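Local coordinates for putative ArsC family related protein (Bacteroides fragilis, PDB 3GKX) that is of unknown function but belongs to the ArsC family of thioredoxin-like proteins, so it may be a thiol-dependent reductase related to arsenate reductases, at residues T6-Y11 with K19-L24; E44-W49 with A87-N92. All blocks are in the same frame, centred on the assembly; numbering follows the deposited sequence.

How the contacts relate
Both contacts are mostly buried and apolar, and neither has a hydrogen bond between its segments; they lie on opposite sides of the chain's centre, with about 19 Å between contact centres. Contact 1 joins a strand and a helix of the beta-alpha-beta unit and buries 210 Å² round one aromatic ring. Contact 2 joins helix 43-53 to segment 87-92, both from the region between strands 32-35 and 100-102, and buries 108 Å², with L46 CD1 making the close approaches. They share no element, yet they meet: L9 CD2 lies 4.1 Å from W49 CZ3, and L7 touches the same indole. Strand 7-10 thus faces helix 15-26 with F8 and helix 43-53 with L7 and L9.

Contact 1 of 2, residues T6-Y11 with K19-L24; sequences TLFLQY and KAKKWL
F8 reaches from strand 7-10 onto helix 15-26 and meets A20, K21 and L24, all by apolar contact. One interaction is a CH-pi contact: L24 CD1 stands 4.0 Å from the centroid of the F8 ring and 17° off its normal, over one face though shifted somewhat toward the rim. The other contacts are oblique. K21 CB lies 3.8 Å from F8 CZ, and F8 CE1 is about as near to it, so the lysine contributes the root of its aliphatic chain. A20 CB approaches F8 CE2 at 4.1 Å. The phenyl is carried out toward the helix because CG sits anti to the backbone N (chi1 -178°). Strand and helix axes pass 10.4 Å apart and run nearly antiparallel, at 157°, as expected of the first strand and helix of a beta-alpha-beta unit; strand 32-35 completes it, in line with the thioredoxin-like fold. Y31 meets the F8 ring with its own plane about perpendicular, and W116 of helix 113-116 touches F8, A20 and L24. With no polar pair between the segments, helix and strand are held here by shape and dispersion, with the hydrophobic effect probably dominant.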
# COMPACT_ATOMS: atom_id res chain seq x y z
N THR B 6 6.54 1.42 20.57
CA THR B 6 6.80 0.52 19.47
C THR B 6 6.29 -0.86 19.76
O THR B 6 6.79 -1.53 20.66
CB THR B 6 8.30 0.46 19.17
OG1 THR B 6 8.84 1.79 19.06
CG2 THR B 6 8.56 -0.30 17.90
N LEU B 7 5.32 -1.32 18.99
CA LEU B 7 4.73 -2.61 19.26
C LEU B 7 5.24 -3.61 18.23
O LEU B 7 5.10 -3.40 17.03
CB LEU B 7 3.20 -2.51 19.30
CG LEU B 7 2.37 -3.77 19.61
CD1 LEU B 7 2.46 -4.17 21.14
CD2 LEU B 7 0.94 -3.54 19.20
N PHE B 8 5.90 -4.66 18.74
CA PHE B 8 6.48 -5.77 17.97
C PHE B 8 5.64 -7.06 18.05
O PHE B 8 5.62 -7.75 19.09
CB PHE B 8 7.84 -6.08 18.58
CG PHE B 8 8.60 -7.16 17.87
CD1 PHE B 8 9.15 -8.23 18.60
CD2 PHE B 8 8.79 -7.12 16.50
CE1 PHE B 8 9.91 -9.23 17.96
CE2 PHE B 8 9.54 -8.14 15.83
CZ PHE B 8 10.10 -9.19 16.57
N LEU B 9 4.95 -7.39 16.96
CA LEU B 9 4.13 -8.56 16.92
C LEU B 9 4.82 -9.67 16.13
O LEU B 9 5.18 -9.51 14.94
CB LEU B 9 2.77 -8.23 16.33
CG LEU B 9 1.81 -7.33 17.10
CD1 LEU B 9 1.95 -5.85 16.62
CD2 LEU B 9 0.37 -7.84 16.90
N GLN B 10 5.00 -10.81 16.78
CA GLN B 10 5.81 -11.88 16.20
C GLN B 10 5.34 -13.27 16.61
O GLN B 10 4.55 -13.42 17.54
CB GLN B 10 7.29 -11.70 16.61
CG GLN B 10 7.52 -11.82 18.11
CD GLN B 10 8.76 -12.63 18.43
OE1 GLN B 10 9.41 -13.19 17.53
NE2 GLN B 10 9.09 -12.71 19.72
N TYR B 11 5.84 -14.27 15.88
CA TYR B 11 5.72 -15.68 16.22
C TYR B 11 7.14 -16.22 16.44
O TYR B 11 7.91 -16.33 15.47
CB TYR B 11 4.97 -16.46 15.11
CG TYR B 11 4.80 -17.94 15.41
CD1 TYR B 11 3.88 -18.38 16.37
CD2 TYR B 11 5.58 -18.91 14.75
CE1 TYR B 11 3.73 -19.75 16.65
CE2 TYR B 11 5.43 -20.28 15.03
CZ TYR B 11 4.50 -20.69 15.98
OH TYR B 11 4.34 -22.02 16.26
N LYS B 19 15.28 -12.86 13.36
CA LYS B 19 16.14 -11.89 12.67
C LYS B 19 15.73 -10.44 13.04
O LYS B 19 16.57 -9.64 13.44
CB LYS B 19 16.11 -12.11 11.14
CG LYS B 19 16.96 -13.30 10.64
CD LYS B 19 16.52 -13.77 9.25
CE LYS B 19 17.67 -14.28 8.42
NZ LYS B 19 18.34 -13.23 7.59
N ALA B 20 14.44 -10.13 12.92
CA ALA B 20 13.92 -8.78 13.19
C ALA B 20 14.18 -8.36 14.62
O ALA B 20 14.60 -7.22 14.88
CB ALA B 20 12.41 -8.72 12.93
N LYS B 21 13.89 -9.30 15.53
CA LYS B 21 14.06 -9.08 16.93
C LYS B 21 15.56 -8.82 17.18
O LYS B 21 15.91 -7.84 17.85
CB LYS B 21 13.54 -10.29 17.70
CG LYS B 21 13.99 -10.36 19.16
CD LYS B 21 14.23 -11.82 19.57
CE LYS B 21 14.61 -11.97 21.04
NZ LYS B 21 13.37 -11.99 21.88
N LYS B 22 16.44 -9.68 16.64
CA LYS B 22 17.89 -9.42 16.71
C LYS B 22 18.24 -7.99 16.26
O LYS B 22 18.95 -7.28 16.97
CB LYS B 22 18.72 -10.48 15.94
CG LYS B 22 18.90 -11.81 16.64
CD LYS B 22 19.66 -12.79 15.74
CE LYS B 22 19.16 -14.20 15.89
NZ LYS B 22 19.09 -14.94 14.58
N TRP B 23 17.72 -7.57 15.11
CA TRP B 23 17.88 -6.20 14.62
C TRP B 23 17.37 -5.10 15.58
O TRP B 23 18.08 -4.11 15.81
CB TRP B 23 17.26 -6.03 13.22
CG TRP B 23 17.56 -4.71 12.56
CD1 TRP B 23 18.53 -4.47 11.65
CD2 TRP B 23 16.88 -3.46 12.77
NE1 TRP B 23 18.52 -3.15 11.28
CE2 TRP B 23 17.52 -2.51 11.95
CE3 TRP B 23 15.83 -3.06 13.60
CZ2 TRP B 23 17.11 -1.17 11.90
CZ3 TRP B 23 15.43 -1.72 13.57
CH2 TRP B 23 16.06 -0.79 12.72
N LEU B 24 16.18 -5.25 16.15
CA LEU B 24 15.70 -4.23 17.12
C LEU B 24 16.65 -4.07 18.32
O LEU B 24 16.85 -2.96 18.79
CB LEU B 24 14.31 -4.56 17.67
CG LEU B 24 13.06 -4.48 16.81
CD1 LEU B 24 11.95 -5.15 17.62
CD2 LEU B 24 12.74 -3.03 16.42

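Contact 2 of 2, residues E44-W49 with A87-N92; sequences EELKAW and ALLATN
L46 meets L89 and A90 without any ring between them; the flat side chain nearby is the indole of W49, which has E45 of its own helix on one face, CB lying 3.7 Å above the plane and offset toward the rim. The indole also touches L7 and L9 of strand 7-10, while L46 leaves the helix in another direction. Its terminal methyl does all the touching: L46 CD1 comes 3.6 Å from L89 CB, the two side chains crossing at about a right angle. The same methyl lies 3.9 Å from A90 N, which puts it against the backbone there, and A90 CB adds a looser contact. CG of L46 stands anti to the carbonyl carbon (chi1 -75°) and the chain is extended beyond it (chi2 169°), which carries CD1 across to the other segment. Both helices belong to the mainly helical region between strands 32-35 and 100-102, consistent with the helical insertion that ArsC proteins carry in their thioredoxin-like fold. A type I beta turn runs from L89 to N92. One residue earlier, T91 N donates to L88 O at 2.8 Å. Along the same helix pair, I86 touches L46 and K47, and a salt bridge joins K47 NZ to E83. E45 forms a salt bridge to R34 on strand 32-35.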
# COMPACT_ATOMS: atom_id res chain seq x y z
N GLU B 44 -10.54 -3.91 14.68
CA GLU B 44 -10.36 -2.48 14.98
C GLU B 44 -8.86 -2.09 14.84
O GLU B 44 -8.52 -1.02 14.35
CB GLU B 44 -10.89 -2.14 16.36
CG GLU B 44 -12.42 -2.38 16.57
CD GLU B 44 -12.76 -3.74 17.18
OE1 GLU B 44 -12.20 -4.78 16.77
OE2 GLU B 44 -13.63 -3.80 18.08
N GLU B 45 -7.97 -3.00 15.23
CA GLU B 45 -6.56 -2.78 15.04
C GLU B 45 -6.16 -2.80 13.56
O GLU B 45 -5.56 -1.85 13.06
CB GLU B 45 -5.76 -3.81 15.82
CG GLU B 45 -5.68 -3.44 17.28
CD GLU B 45 -5.26 -4.60 18.15
OE1 GLU B 45 -5.30 -5.76 17.71
OE2 GLU B 45 -4.87 -4.32 19.28
N LEU B 46 -6.52 -3.88 12.88
CA LEU B 46 -6.18 -4.04 11.50
C LEU B 46 -6.64 -2.84 10.69
O LEU B 46 -5.95 -2.40 9.74
CB LEU B 46 -6.79 -5.34 10.99
CG LEU B 46 -5.95 -6.50 11.54
CD1 LEU B 46 -6.62 -7.87 11.32
CD2 LEU B 46 -4.59 -6.46 10.93
N LYS B 47 -7.81 -2.31 11.06
CA LYS B 47 -8.38 -1.19 10.34
C LYS B 47 -7.60 0.10 10.56
O LYS B 47 -7.68 1.00 9.76
CB LYS B 47 -9.86 -1.00 10.69
CG LYS B 47 -10.83 -1.78 9.79
CD LYS B 47 -12.30 -1.39 10.06
CE LYS B 47 -13.26 -2.12 9.08
NZ LYS B 47 -14.63 -2.38 9.63
N ALA B 48 -6.86 0.20 11.66
CA ALA B 48 -5.92 1.33 11.87
C ALA B 48 -4.52 1.01 11.31
O ALA B 48 -3.86 1.87 10.72
CB ALA B 48 -5.84 1.69 13.36
N TRP B 49 -4.08 -0.23 11.49
CA TRP B 49 -2.70 -0.58 11.09
C TRP B 49 -2.48 -0.62 9.58
O TRP B 49 -1.42 -0.25 9.12
CB TRP B 49 -2.21 -1.87 11.71
CG TRP B 49 -2.22 -1.81 13.19
CD1 TRP B 49 -2.28 -0.68 13.95
CD2 TRP B 49 -2.12 -2.92 14.12
NE1 TRP B 49 -2.27 -1.02 15.29
CE2 TRP B 49 -2.17 -2.38 15.41
CE3 TRP B 49 -2.05 -4.30 13.96
CZ2 TRP B 49 -2.14 -3.18 16.55
CZ3 TRP B 49 -2.00 -5.10 15.10
CH2 TRP B 49 -2.06 -4.53 16.37
N ALA B 87 -11.89 -8.78 8.05
CA ALA B 87 -12.72 -9.66 8.89
C ALA B 87 -12.11 -11.03 9.04
O ALA B 87 -12.09 -11.56 10.15
CB ALA B 87 -14.15 -9.78 8.36
N LEU B 88 -11.60 -11.60 7.95
CA LEU B 88 -10.91 -12.90 7.96
C LEU B 88 -9.63 -12.86 8.78
O LEU B 88 -9.42 -13.70 9.67
CB LEU B 88 -10.54 -13.33 6.55
CG LEU B 88 -9.77 -14.65 6.41
CD1 LEU B 88 -10.63 -15.89 6.80
CD2 LEU B 88 -9.23 -14.83 4.99
N LEU B 89 -8.77 -11.89 8.45
CA LEU B 89 -7.54 -11.69 9.17
C LEU B 89 -7.75 -11.70 10.68
O LEU B 89 -6.97 -12.29 11.38
CB LEU B 89 -6.88 -10.38 8.78
CG LEU B 89 -5.90 -10.45 7.62
CD1 LEU B 89 -5.38 -9.05 7.34
CD2 LEU B 89 -4.79 -11.40 7.92
N ALA B 90 -8.81 -11.06 11.17
CA ALA B 90 -9.04 -10.96 12.61
C ALA B 90 -9.49 -12.29 13.24
O ALA B 90 -9.52 -12.39 14.46
CB ALA B 90 -10.04 -9.85 12.92
N THR B 91 -9.81 -13.30 12.42
CA THR B 91 -10.24 -14.61 12.95
C THR B 91 -9.10 -15.56 13.38
O THR B 91 -9.30 -16.45 14.20
CB THR B 91 -11.18 -15.35 11.98
OG1 THR B 91 -10.55 -15.52 10.70
CG2 THR B 91 -12.50 -14.58 11.79
N ASN B 92 -7.89 -15.37 12.84
CA ASN B 92 -6.76 -16.29 13.11
C ASN B 92 -5.39 -15.64 12.89
O ASN B 92 -5.06 -15.25 11.78
CB ASN B 92 -6.90 -17.58 12.28
CG ASN B 92 -5.86 -18.63 12.62
OD1 ASN B 92 -4.93 -18.39 13.40
ND2 ASN B 92 -5.98 -19.80 11.99